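Local coordinates for protein nucleoside-diphosphate-sugar epimerase (Pseudomonas aeruginosa, PDB 2X4G) that probably binds NAD(P) in a Rossmann fold and probably acts on nucleoside-diphosphate sugars, at residues V14-L19 with M228-G233; H28-I33 with L40-R45; R61-L66 with E72-G77; E97-A102 with K159-E164; P108-C113 with L174-G179. All coordinates share one frame; numbering follows the deposited sequence.

Contact 1. Residues V14-L19 with M228-G233; sequences VKYAVL and MALERG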
# COMPACT_ATOMS: atom_id res chain seq x y z
N VAL A 14 -5.14 47.24 -4.72
CA VAL A 14 -4.40 46.09 -5.23
C VAL A 14 -5.28 44.83 -5.27
O VAL A 14 -6.10 44.60 -4.39
CB VAL A 14 -3.09 45.89 -4.44
CG1 VAL A 14 -2.34 44.69 -4.92
CG2 VAL A 14 -2.20 47.10 -4.62
N LYS A 15 -5.12 44.01 -6.31
CA LYS A 15 -5.95 42.82 -6.51
C LYS A 15 -5.06 41.58 -6.52
O LYS A 15 -4.15 41.47 -7.37
CB LYS A 15 -6.69 42.95 -7.85
CG LYS A 15 -8.12 42.47 -7.89
CD LYS A 15 -8.72 42.66 -9.29
CE LYS A 15 -10.09 43.32 -9.24
NZ LYS A 15 -10.81 43.26 -10.54
N TYR A 16 -5.27 40.66 -5.58
CA TYR A 16 -4.51 39.41 -5.55
C TYR A 16 -5.46 38.23 -5.64
O TYR A 16 -6.54 38.25 -5.06
CB TYR A 16 -3.67 39.28 -4.27
CG TYR A 16 -2.58 40.33 -4.10
CD1 TYR A 16 -2.59 41.19 -3.03
CD2 TYR A 16 -1.51 40.44 -4.99
CE1 TYR A 16 -1.61 42.13 -2.84
CE2 TYR A 16 -0.52 41.38 -4.81
CZ TYR A 16 -0.59 42.23 -3.73
OH TYR A 16 0.34 43.19 -3.48
N ALA A 17 -5.03 37.20 -6.38
CA ALA A 17 -5.84 36.00 -6.60
C ALA A 17 -5.25 34.81 -5.88
O ALA A 17 -4.06 34.79 -5.61
CB ALA A 17 -5.94 35.70 -8.09
N VAL A 18 -6.09 33.82 -5.58
CA VAL A 18 -5.67 32.57 -4.96
C VAL A 18 -6.31 31.40 -5.69
O VAL A 18 -7.53 31.38 -5.84
CB VAL A 18 -6.15 32.48 -3.49
CG1 VAL A 18 -5.57 31.25 -2.80
CG2 VAL A 18 -5.80 33.73 -2.72
N LEU A 19 -5.52 30.44 -6.16
CA LEU A 19 -6.05 29.16 -6.63
C LEU A 19 -5.92 28.19 -5.50
O LEU A 19 -4.89 28.17 -4.83
CB LEU A 19 -5.25 28.61 -7.81
CG LEU A 19 -5.52 29.38 -9.10
CD1 LEU A 19 -4.65 30.65 -9.14
CD2 LEU A 19 -5.32 28.53 -10.33
N MET A 228 3.05 37.73 2.35
CA MET A 228 4.26 38.50 2.52
C MET A 228 5.35 38.09 1.53
O MET A 228 6.10 38.93 1.06
CB MET A 228 4.79 38.37 3.95
CG MET A 228 4.05 39.20 4.98
SD MET A 228 4.92 39.16 6.56
CE MET A 228 3.56 38.75 7.64
N ALA A 229 5.46 36.80 1.24
CA ALA A 229 6.41 36.34 0.22
C ALA A 229 6.00 36.92 -1.11
O ALA A 229 6.86 37.38 -1.85
CB ALA A 229 6.42 34.82 0.13
N LEU A 230 4.70 36.91 -1.38
CA LEU A 230 4.16 37.33 -2.68
C LEU A 230 4.49 38.78 -2.91
O LEU A 230 5.00 39.13 -3.97
CB LEU A 230 2.64 37.10 -2.76
CG LEU A 230 1.87 37.54 -4.01
CD1 LEU A 230 2.15 36.64 -5.18
CD2 LEU A 230 0.38 37.55 -3.75
N GLU A 231 4.25 39.62 -1.90
CA GLU A 231 4.51 41.06 -2.04
C GLU A 231 5.99 41.38 -1.97
O GLU A 231 6.41 42.33 -2.62
CB GLU A 231 3.77 41.86 -0.97
CG GLU A 231 2.25 41.83 -1.09
CD GLU A 231 1.56 42.92 -0.27
OE1 GLU A 231 1.45 42.77 0.97
OE2 GLU A 231 1.11 43.92 -0.87
N ARG A 232 6.77 40.61 -1.21
CA ARG A 232 8.14 41.04 -0.80
C ARG A 232 9.30 40.13 -1.16
O ARG A 232 10.43 40.57 -1.10
CB ARG A 232 8.21 41.27 0.70
CG ARG A 232 7.38 42.43 1.17
CD ARG A 232 7.41 42.58 2.68
NE ARG A 232 6.22 43.28 3.15
CZ ARG A 232 5.80 43.31 4.42
NH1 ARG A 232 6.46 42.69 5.38
NH2 ARG A 232 4.69 43.99 4.73
N GLY A 233 9.06 38.88 -1.52
CA GLY A 233 10.15 37.98 -1.86
C GLY A 233 10.94 38.38 -3.10
O GLY A 233 10.42 39.04 -4.00
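Tyr16 reaches from strand 15-19 to the last turn of helix 219-232, where its ring passes alongside Leu230 and its hydroxyl meets Glu231. The CB bond points toward the helix, and chi1 of -63° sets CG beside the backbone N, turning the ring into the space between sheet and helix. CG of Tyr16 lies 4.1 Å from CD2 of Leu230. One atom further along, CD2 of Tyr16 makes the nearest apolar approach, 3.7 Å to CD2 of Leu230, and this methyl comes to the ring obliquely; CE2 of Tyr16 still meets it at 4.1 Å. CE1 of Tyr16 is 3.8 Å from OE2 of Glu231, which sits at the ring edge near its plane, and CZ of Tyr16 lies 3.7 Å from the same OE2 of Glu231. At the tip, OH of Tyr16 donates to OE2 of Glu231 at 2.8 Å, on the anti side of the carboxylate and 29° out of its plane. Ring and carboxylate planes stand 77° apart, and the two side chains cross at about a right angle. Just before the strand, CG1 of Val14 lies over one ring face, toward its rim. His38 meets the ring edge-to-face, Ile33 of helix 24-35 touches it, and Leu230 also reaches Ile82; the contact joins helix 219-232 to strand 15-19, which lies between parallel strands 39-44 and 80-83.

Contact 2. Residues H28-I33 with L40-R45; sequences HAARAI and LVLIHR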
# COMPACT_ATOMS: atom_id res chain seq x y z
N HIS A 28 -6.63 30.47 4.21
CA HIS A 28 -5.92 31.41 5.09
C HIS A 28 -5.09 32.43 4.27
O HIS A 28 -4.92 33.56 4.70
CB HIS A 28 -5.03 30.66 6.10
CG HIS A 28 -5.79 30.00 7.21
ND1 HIS A 28 -6.23 30.67 8.33
CD2 HIS A 28 -6.14 28.70 7.40
CE1 HIS A 28 -6.85 29.82 9.14
NE2 HIS A 28 -6.80 28.62 8.60
N ALA A 29 -4.60 32.08 3.08
CA ALA A 29 -4.02 33.12 2.22
C ALA A 29 -5.12 34.11 1.87
O ALA A 29 -4.95 35.31 2.01
CB ALA A 29 -3.41 32.54 0.98
N ALA A 30 -6.27 33.60 1.44
CA ALA A 30 -7.40 34.43 1.04
C ALA A 30 -7.75 35.43 2.15
O ALA A 30 -7.81 36.64 1.91
CB ALA A 30 -8.59 33.57 0.69
N ARG A 31 -7.95 34.91 3.35
CA ARG A 31 -8.19 35.74 4.52
C ARG A 31 -7.15 36.82 4.78
O ARG A 31 -7.47 37.91 5.21
CB ARG A 31 -8.19 34.85 5.75
CG ARG A 31 -9.37 33.96 5.88
CD ARG A 31 -9.18 33.10 7.10
NE ARG A 31 -10.49 32.85 7.65
CZ ARG A 31 -10.96 33.32 8.78
NH1 ARG A 31 -10.23 34.02 9.60
NH2 ARG A 31 -12.21 33.04 9.11
N ALA A 32 -5.89 36.48 4.58
CA ALA A 32 -4.80 37.41 4.81
C ALA A 32 -4.87 38.55 3.82
O ALA A 32 -4.56 39.69 4.17
CB ALA A 32 -3.45 36.68 4.72
N ILE A 33 -5.27 38.24 2.58
CA ILE A 33 -5.45 39.23 1.53
C ILE A 33 -6.61 40.13 1.88
O ILE A 33 -6.55 41.32 1.68
CB ILE A 33 -5.75 38.57 0.17
CG1 ILE A 33 -4.53 37.77 -0.35
CG2 ILE A 33 -6.14 39.59 -0.86
CD1 ILE A 33 -4.86 36.74 -1.45
N LEU A 40 -9.78 40.76 -3.30
CA LEU A 40 -9.48 39.35 -3.35
C LEU A 40 -10.17 38.72 -4.53
O LEU A 40 -11.38 38.90 -4.72
CB LEU A 40 -10.00 38.69 -2.08
CG LEU A 40 -9.97 37.18 -2.01
CD1 LEU A 40 -8.55 36.64 -2.20
CD2 LEU A 40 -10.58 36.78 -0.64
N VAL A 41 -9.39 38.01 -5.33
CA VAL A 41 -9.95 37.18 -6.38
C VAL A 41 -9.69 35.71 -6.04
O VAL A 41 -8.60 35.36 -5.58
CB VAL A 41 -9.37 37.54 -7.77
CG1 VAL A 41 -9.83 36.54 -8.83
CG2 VAL A 41 -9.75 38.97 -8.16
N LEU A 42 -10.70 34.87 -6.23
CA LEU A 42 -10.58 33.43 -6.03
C LEU A 42 -10.80 32.71 -7.36
O LEU A 42 -11.89 32.77 -7.93
CB LEU A 42 -11.61 32.93 -5.02
CG LEU A 42 -11.62 33.59 -3.66
CD1 LEU A 42 -12.66 32.95 -2.76
CD2 LEU A 42 -10.22 33.51 -3.05
N ILE A 43 -9.75 32.06 -7.86
CA ILE A 43 -9.85 31.27 -9.07
C ILE A 43 -10.14 29.83 -8.64
O ILE A 43 -9.32 29.22 -7.98
CB ILE A 43 -8.56 31.35 -9.90
CG1 ILE A 43 -8.27 32.81 -10.32
CG2 ILE A 43 -8.68 30.49 -11.17
CD1 ILE A 43 -6.88 33.01 -10.88
N HIS A 44 -11.31 29.31 -9.01
CA HIS A 44 -11.73 27.98 -8.58
C HIS A 44 -12.26 27.11 -9.70
O HIS A 44 -12.74 27.61 -10.73
CB HIS A 44 -12.84 28.10 -7.56
CG HIS A 44 -14.10 28.69 -8.10
ND1 HIS A 44 -15.14 27.92 -8.57
CD2 HIS A 44 -14.50 29.97 -8.20
CE1 HIS A 44 -16.13 28.71 -8.96
NE2 HIS A 44 -15.77 29.96 -8.74
N ARG A 45 -12.21 25.81 -9.49
CA ARG A 45 -12.80 24.92 -10.49
C ARG A 45 -14.32 24.86 -10.28
O ARG A 45 -14.82 25.15 -9.18
CB ARG A 45 -12.10 23.56 -10.49
CG ARG A 45 -12.27 22.71 -9.30
CD ARG A 45 -11.27 21.54 -9.38
NE ARG A 45 -9.95 21.93 -8.86
CZ ARG A 45 -8.86 21.15 -8.84
NH1 ARG A 45 -8.90 19.92 -9.35
NH2 ARG A 45 -7.72 21.62 -8.32
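Ile33 and Leu40 meet on either side of the connection from helix to second strand in the first beta-alpha-beta unit of the Rossmann fold, strand 15-19, helix 24-35 and strand 39-44. Helix and second strand run nearly antiparallel, at 159°, and the axes of segments 28-33 and 40-44 approach to 8.9 Å, as expected where a crossover helix lies on its own sheet. The loop and first helical turn after strand 15-19 carry the GxxGxxG pattern, consistent with dinucleotide binding. The two larger side chains cross at about a right angle. Chi1 of 172° swings CG of Leu40 away from its own backbone N, and the branch then forks: CD1 of Leu40 goes to Ile33, 3.8 Å from its CD1 and 4.0 Å from its CG2, whereas CD2 of Leu40 goes to Ala30, 3.8 Å from its O. CD1 of Leu40 sits between the two arms of Ile33, and CB of Leu40 adds to the CG2 side. No hydrogen bond crosses the interface and all four touching residues are buried, so helix and strand are held across these segments by van der Waals packing. Ile33 also touches Val18 and Leu227, which links this packing to the first strand and to a neighbouring helix. At Ala30 two strand residues close in on one methyl: its CB is 4.0 Å from CD2 of Leu40 and 4.1 Å from CD2 of Leu42.

Contact 3. Residues R61-L66 with E72-G77; sequences RVAEML and ERALRG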
# COMPACT_ATOMS: atom_id res chain seq x y z
N ARG A 61 -13.76 33.72 -10.06
CA ARG A 61 -13.55 33.46 -11.48
C ARG A 61 -13.43 31.96 -11.68
O ARG A 61 -12.63 31.32 -11.01
CB ARG A 61 -12.30 34.18 -11.94
CG ARG A 61 -12.36 35.68 -11.64
CD ARG A 61 -11.10 36.40 -12.07
NE ARG A 61 -11.29 37.85 -12.02
CZ ARG A 61 -10.36 38.73 -12.35
NH1 ARG A 61 -10.64 40.02 -12.27
NH2 ARG A 61 -9.16 38.34 -12.77
N VAL A 62 -14.25 31.41 -12.58
CA VAL A 62 -14.28 29.96 -12.78
C VAL A 62 -13.20 29.56 -13.78
O VAL A 62 -13.00 30.23 -14.79
CB VAL A 62 -15.65 29.45 -13.26
CG1 VAL A 62 -15.67 27.93 -13.27
CG2 VAL A 62 -16.74 29.95 -12.36
N ALA A 63 -12.49 28.48 -13.49
CA ALA A 63 -11.49 27.98 -14.40
C ALA A 63 -11.12 26.56 -14.04
O ALA A 63 -10.69 26.30 -12.91
CB ALA A 63 -10.26 28.87 -14.37
N GLU A 64 -11.29 25.64 -14.97
CA GLU A 64 -10.71 24.30 -14.82
C GLU A 64 -9.21 24.43 -15.09
O GLU A 64 -8.78 25.19 -15.94
CB GLU A 64 -11.37 23.28 -15.77
CG GLU A 64 -12.79 22.88 -15.35
CD GLU A 64 -13.68 22.46 -16.53
OE1 GLU A 64 -14.65 23.19 -16.85
OE2 GLU A 64 -13.40 21.40 -17.15
N MET A 65 -8.41 23.68 -14.35
CA MET A 65 -6.97 23.91 -14.35
C MET A 65 -6.24 23.32 -15.54
O MET A 65 -5.01 23.33 -15.56
CB MET A 65 -6.38 23.33 -13.08
CG MET A 65 -6.95 23.97 -11.83
SD MET A 65 -5.60 24.29 -10.68
CE MET A 65 -5.05 22.61 -10.25
N LEU A 66 -6.99 22.81 -16.52
CA LEU A 66 -6.41 22.29 -17.75
C LEU A 66 -7.04 22.99 -18.95
O LEU A 66 -7.12 22.41 -20.03
CB LEU A 66 -6.60 20.77 -17.84
CG LEU A 66 -6.02 19.96 -16.67
CD1 LEU A 66 -6.34 18.47 -16.81
CD2 LEU A 66 -4.51 20.18 -16.52
N GLU A 72 -6.18 32.07 -18.34
CA GLU A 72 -5.78 33.37 -18.88
C GLU A 72 -6.79 34.42 -18.55
O GLU A 72 -6.44 35.54 -18.19
CB GLU A 72 -5.71 33.32 -20.39
CG GLU A 72 -4.37 32.99 -20.99
CD GLU A 72 -4.34 33.33 -22.49
OE1 GLU A 72 -4.40 34.54 -22.80
OE2 GLU A 72 -4.26 32.41 -23.33
N ARG A 73 -8.05 34.08 -18.73
CA ARG A 73 -9.13 35.01 -18.48
C ARG A 73 -9.25 35.25 -16.97
O ARG A 73 -9.37 36.39 -16.53
CB ARG A 73 -10.44 34.48 -19.08
CG ARG A 73 -11.66 35.43 -18.93
CD ARG A 73 -12.97 34.63 -18.85
NE ARG A 73 -13.24 33.95 -20.12
CZ ARG A 73 -14.09 32.93 -20.30
NH1 ARG A 73 -14.77 32.41 -19.27
NH2 ARG A 73 -14.26 32.43 -21.52
N ALA A 74 -9.19 34.19 -16.17
CA ALA A 74 -9.25 34.33 -14.72
C ALA A 74 -8.04 35.06 -14.13
O ALA A 74 -8.13 35.63 -13.05
CB ALA A 74 -9.42 32.98 -14.06
N LEU A 75 -6.91 35.04 -14.84
CA LEU A 75 -5.70 35.73 -14.39
C LEU A 75 -5.55 37.17 -14.93
O LEU A 75 -4.51 37.81 -14.72
CB LEU A 75 -4.47 34.91 -14.78
CG LEU A 75 -4.35 33.53 -14.14
CD1 LEU A 75 -3.27 32.77 -14.85
CD2 LEU A 75 -4.08 33.59 -12.63
N ARG A 76 -6.57 37.69 -15.61
CA ARG A 76 -6.54 39.06 -16.12
C ARG A 76 -6.54 40.07 -14.95
O ARG A 76 -7.22 39.87 -13.94
CB ARG A 76 -7.74 39.31 -17.04
CG ARG A 76 -9.07 39.54 -16.30
CD ARG A 76 -10.30 39.41 -17.21
NE ARG A 76 -11.55 39.59 -16.47
CZ ARG A 76 -12.24 38.63 -15.84
NH1 ARG A 76 -11.83 37.36 -15.84
NH2 ARG A 76 -13.36 38.94 -15.21
N GLY A 77 -5.76 41.14 -15.11
CA GLY A 77 -5.88 42.34 -14.30
C GLY A 77 -5.62 42.14 -12.82
O GLY A 77 -6.29 42.74 -11.97
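Arg61 and Arg76 stack their guanidinium groups flat on each other, centres 4.0 Å apart and planes at 16°, each with the other's CZ over its middle. The tight part is the guanidinium of Arg61. The side chain runs extended from CG to NE and delivers NH2 of Arg61 to two backbone carbonyls at once: 2.7 Å to O of Arg76 and 2.9 Å to O of Ala74. Both acceptors lie at the guanidinium edge, close to its plane, but they are approached differently. The bond to Arg76 lies in that residue's carbonyl plane, while NH2 stands 57° above the carbonyl plane of Ala74. Two bonds from one nitrogen fix the rotation of the group.

Ala74 is the last helical residue of helix 68-74, and Arg76 lies in the chain just beyond it. In this Rossmann fold the helix follows strand 59-62, so the strand's arginine ties down the chain at the helix C-terminus. The carbonyls and the salt bridge from NH1 of Arg61 to Glu59 would offset the closeness of two positive groups.

On the solvent side Arg76 is exposed, and no hydrogen bond joins its guanidinium to Arg61; it contributes by stacking. NH1 of Arg76 returns to O of Arg73 at 2.7 Å, a bond that stays within its own segment and steadies the outer layer of the stack. The other flank is buried and purely apolar, where the aliphatic carbons touch at van der Waals distance: CB of Ala74 lies 3.8 Å from CB of Arg61 and 4.2 Å from CB of Ala63.

Contact 4. Residues E97-A102 with K159-E164; sequences EEVASA and KWALDE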
# COMPACT_ATOMS: atom_id res chain seq x y z
N GLU A 97 2.78 7.39 -12.06
CA GLU A 97 2.01 8.48 -12.65
C GLU A 97 1.87 9.71 -11.72
O GLU A 97 1.28 10.71 -12.12
CB GLU A 97 0.63 7.94 -13.12
CG GLU A 97 -0.38 8.94 -13.79
CD GLU A 97 0.01 9.44 -15.19
OE1 GLU A 97 0.23 8.60 -16.11
OE2 GLU A 97 0.07 10.68 -15.38
N GLU A 98 2.43 9.67 -10.50
CA GLU A 98 2.26 10.79 -9.54
C GLU A 98 3.09 12.05 -9.89
O GLU A 98 2.58 13.16 -9.80
CB GLU A 98 2.54 10.35 -8.07
CG GLU A 98 1.69 9.15 -7.55
CD GLU A 98 0.17 9.43 -7.40
OE1 GLU A 98 -0.25 10.18 -6.49
OE2 GLU A 98 -0.62 8.85 -8.18
N VAL A 99 4.34 11.87 -10.31
CA VAL A 99 5.19 13.02 -10.73
C VAL A 99 4.72 13.69 -12.01
O VAL A 99 4.58 14.91 -12.06
CB VAL A 99 6.66 12.59 -10.96
CG1 VAL A 99 7.49 13.77 -11.43
CG2 VAL A 99 7.24 11.99 -9.69
N ALA A 100 4.49 12.88 -13.05
CA ALA A 100 4.04 13.35 -14.37
C ALA A 100 2.78 14.22 -14.35
O ALA A 100 2.67 15.18 -15.12
CB ALA A 100 3.82 12.16 -15.28
N SER A 101 1.83 13.85 -13.49
CA SER A 101 0.52 14.50 -13.41
C SER A 101 0.50 15.64 -12.41
O SER A 101 -0.42 16.46 -12.44
CB SER A 101 -0.55 13.49 -13.01
OG SER A 101 -0.25 12.94 -11.75
N ALA A 102 1.49 15.68 -11.51
CA ALA A 102 1.71 16.85 -10.66
C ALA A 102 2.18 17.99 -11.55
O ALA A 102 1.62 19.10 -11.53
CB ALA A 102 2.75 16.54 -9.58
N LYS A 159 7.81 16.28 -5.05
CA LYS A 159 8.06 17.57 -4.40
C LYS A 159 9.34 18.24 -4.89
O LYS A 159 9.40 19.46 -4.97
CB LYS A 159 8.03 17.42 -2.87
CG LYS A 159 6.67 17.81 -2.23
CD LYS A 159 5.44 17.15 -2.88
CE LYS A 159 4.13 17.84 -2.47
NZ LYS A 159 4.18 19.33 -2.68
N TRP A 160 10.35 17.46 -5.23
CA TRP A 160 11.57 18.02 -5.81
C TRP A 160 11.30 18.59 -7.19
O TRP A 160 11.81 19.64 -7.54
CB TRP A 160 12.68 16.96 -5.91
CG TRP A 160 13.81 17.36 -6.80
CD1 TRP A 160 14.90 18.08 -6.46
CD2 TRP A 160 13.95 17.05 -8.20
NE1 TRP A 160 15.72 18.25 -7.54
CE2 TRP A 160 15.16 17.63 -8.62
CE3 TRP A 160 13.18 16.35 -9.12
CZ2 TRP A 160 15.63 17.52 -9.94
CZ3 TRP A 160 13.63 16.25 -10.43
CH2 TRP A 160 14.84 16.82 -10.83
N ALA A 161 10.51 17.88 -7.99
CA ALA A 161 10.21 18.31 -9.36
C ALA A 161 9.47 19.66 -9.39
O ALA A 161 9.88 20.58 -10.07
CB ALA A 161 9.41 17.25 -10.08
N LEU A 162 8.37 19.74 -8.64
CA LEU A 162 7.58 20.97 -8.57
C LEU A 162 8.44 22.15 -8.12
O LEU A 162 8.27 23.28 -8.60
CB LEU A 162 6.40 20.77 -7.63
CG LEU A 162 5.32 19.76 -8.10
CD1 LEU A 162 4.37 19.28 -6.97
CD2 LEU A 162 4.51 20.35 -9.28
N ASP A 163 9.37 21.88 -7.22
CA ASP A 163 10.32 22.91 -6.81
C ASP A 163 11.24 23.33 -7.96
O ASP A 163 11.38 24.52 -8.25
CB ASP A 163 11.16 22.44 -5.62
CG ASP A 163 11.87 23.58 -4.92
OD1 ASP A 163 13.08 23.80 -5.21
OD2 ASP A 163 11.23 24.26 -4.09
N GLU A 164 11.87 22.36 -8.62
CA GLU A 164 12.67 22.62 -9.81
C GLU A 164 11.93 23.36 -10.90
O GLU A 164 12.49 24.23 -11.55
CB GLU A 164 13.19 21.31 -10.41
CG GLU A 164 14.58 20.91 -9.92
CD GLU A 164 15.71 21.79 -10.48
OE1 GLU A 164 16.81 21.76 -9.87
OE2 GLU A 164 15.50 22.49 -11.50
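Val99 meets Ala161, and Ala102 meets Leu162, because two torsions turn branched side chains into the gap between helices 98-116 and 154-171. In Val99, chi1 of 178° carries CG1 to the side remote from its backbone N, and that methyl is the one that arrives at Ala161, 4.2 Å from its CB. In Leu162, chi1 of -67° sets CG beside the backbone N; the bond to CB does not itself face the opposite helix, but the end of the chain comes nearer and presents both methyls. CD1 of Leu162 lies 4.1 Å from CB of Ala102, while CD2 of Leu162 sits 3.9 Å from the carbonyl O of Ala102. One leucine thus grasps the alanine by its methyl and by its backbone.

The facing backbones are near each other, with CA of Val99 7.4 Å from CA of Ala161 and CA of Ala102 7.5 Å from CA of Leu162; the small alanines are consistent with the close approach. Residues 98-102 form the weakly bonded start of helix 98-116, shortly after the unmodelled residues 85-96, and OG of Ser101 gives it a further link by donating to O of Glu97 at 2.7 Å. Helix 154-171 carries a YxxxK pattern ending at Lys159, which in relatives belongs to the active site; the Lys159 CB bond points away from this interface.

Without a hydrogen bond or charge pair across it, and with just 125 Å² buried in total, the contact is a modest nonpolar seam that has no directional bonds.

Contact 5. Residues P108-C113 with L174-G179; sequences PFYAAC and LPVVIG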
# COMPACT_ATOMS: atom_id res chain seq x y z
N PRO A 108 0.18 24.18 -17.22
CA PRO A 108 -0.71 25.14 -17.87
C PRO A 108 -0.84 26.45 -17.10
O PRO A 108 -1.00 27.51 -17.70
CB PRO A 108 -2.06 24.39 -17.91
CG PRO A 108 -1.72 22.97 -17.80
CD PRO A 108 -0.52 22.93 -16.90
N PHE A 109 -0.79 26.37 -15.78
CA PHE A 109 -0.94 27.55 -14.94
C PHE A 109 0.16 28.54 -15.26
O PHE A 109 -0.10 29.72 -15.45
CB PHE A 109 -0.91 27.15 -13.46
CG PHE A 109 -0.69 28.29 -12.52
CD1 PHE A 109 -1.73 29.14 -12.20
CD2 PHE A 109 0.57 28.53 -11.98
CE1 PHE A 109 -1.53 30.20 -11.36
CE2 PHE A 109 0.77 29.58 -11.14
CZ PHE A 109 -0.29 30.42 -10.82
N TYR A 110 1.39 28.05 -15.31
CA TYR A 110 2.54 28.88 -15.66
C TYR A 110 2.38 29.43 -17.07
O TYR A 110 2.61 30.62 -17.33
CB TYR A 110 3.82 28.08 -15.54
CG TYR A 110 4.21 27.73 -14.13
CD1 TYR A 110 4.43 28.72 -13.19
CD2 TYR A 110 4.37 26.42 -13.73
CE1 TYR A 110 4.79 28.42 -11.89
CE2 TYR A 110 4.74 26.11 -12.43
CZ TYR A 110 4.95 27.11 -11.51
OH TYR A 110 5.33 26.79 -10.24
N ALA A 111 1.98 28.56 -17.98
CA ALA A 111 1.61 28.99 -19.32
C ALA A 111 0.67 30.20 -19.25
O ALA A 111 0.99 31.25 -19.81
CB ALA A 111 0.95 27.84 -20.10
N ALA A 112 -0.45 30.07 -18.53
CA ALA A 112 -1.46 31.14 -18.48
C ALA A 112 -0.96 32.42 -17.81
O ALA A 112 -1.41 33.50 -18.17
CB ALA A 112 -2.72 30.67 -17.82
N CYS A 113 -0.05 32.29 -16.84
CA CYS A 113 0.53 33.44 -16.17
C CYS A 113 1.35 34.29 -17.12
O CYS A 113 1.36 35.51 -17.00
CB CYS A 113 1.43 33.01 -15.00
SG CYS A 113 0.60 32.46 -13.48
N LEU A 174 9.95 34.44 -15.62
CA LEU A 174 8.62 34.51 -15.04
C LEU A 174 8.78 35.01 -13.59
O LEU A 174 9.76 34.67 -12.95
CB LEU A 174 7.93 33.13 -15.12
CG LEU A 174 6.40 33.15 -15.30
CD1 LEU A 174 5.98 33.96 -16.54
CD2 LEU A 174 5.84 31.73 -15.37
N PRO A 175 7.85 35.83 -13.08
CA PRO A 175 8.06 36.38 -11.74
C PRO A 175 7.61 35.46 -10.60
O PRO A 175 6.68 35.78 -9.87
CB PRO A 175 7.24 37.67 -11.76
CG PRO A 175 6.18 37.45 -12.75
CD PRO A 175 6.67 36.42 -13.74
N VAL A 176 8.29 34.32 -10.45
CA VAL A 176 7.84 33.29 -9.50
C VAL A 176 8.64 33.38 -8.23
O VAL A 176 9.86 33.40 -8.28
CB VAL A 176 8.02 31.86 -10.05
CG1 VAL A 176 7.95 30.85 -8.92
CG2 VAL A 176 6.98 31.56 -11.09
N VAL A 177 7.94 33.45 -7.11
CA VAL A 177 8.54 33.34 -5.79
C VAL A 177 8.06 32.01 -5.20
O VAL A 177 6.94 31.59 -5.47
CB VAL A 177 8.13 34.53 -4.89
CG1 VAL A 177 8.69 34.37 -3.47
CG2 VAL A 177 8.56 35.89 -5.52
N ILE A 178 8.90 31.35 -4.40
CA ILE A 178 8.50 30.10 -3.77
C ILE A 178 8.41 30.21 -2.24
O ILE A 178 9.39 30.55 -1.57
CB ILE A 178 9.47 28.98 -4.12
CG1 ILE A 178 9.60 28.87 -5.63
CG2 ILE A 178 8.99 27.66 -3.55
CD1 ILE A 178 10.72 27.97 -6.05
N GLY A 179 7.21 29.92 -1.72
CA GLY A 179 6.93 29.94 -0.29
C GLY A 179 6.70 28.53 0.20
O GLY A 179 5.89 27.80 -0.36
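Tyr110 of helix 98-116 brings its ring to Leu174 and Val176 at the entrance to strand 176-185. The apolar contacts are two, both oblique to the ring. CD1 of Tyr110 is 4.0 Å from CD2 of Leu174, and CE1 of Tyr110 is 3.9 Å from CG2 of Val176, so neighbouring ring atoms meet residues on either side of Pro175. Chi1 of -70° puts the ring beside the helix backbone N, and the end of the side chain comes nearer to the strand than its CB bond alone suggests. The ring crosses the valine at about a right angle and the leucine at a slant.

Backbone contact is limited to the same leucine methyl, with CD2 of Leu174 3.9 Å from O of Tyr110. No hydrogen bond spans the segments. Within the second, Pro175 is the centre of an inverse gamma turn, closed by a weak bond from N of Val176 to O of Leu174 at 2.9 Å; the residues on either side of Pro175 both point their CB bonds toward the helix.

All three touching residues are buried. Tyr110 also packs on Ala166, Gln169 and Tyr123, so the ring sits where helices 98-116 and 154-171 meet the parallel strands 121-124 and 176-185.

Contacts 1, 2, 3 and 5 all reach the same Rossmann sheet, whereas contact 4 joins two helices at the partly buried flank. Contacts 1 and 2 share a boundary through neighbouring strands 15-19 and 39-44, and contact 3 continues it on strand 59-62, with its stacked arginines partly at the surface. Contacts 4 and 5 both use helix 98-116, but at different levels: its loosely bonded start meets a helix, its later half meets the start of a strand and the turn before it. The chemistry follows position. Contacts 2, 4 and 5 are apolar across their segments, contact 1 adds one phenol-carboxylate bond, and contact 3 relies on guanidinium stacking and guanidinium-carbonyl bonds at a helix end.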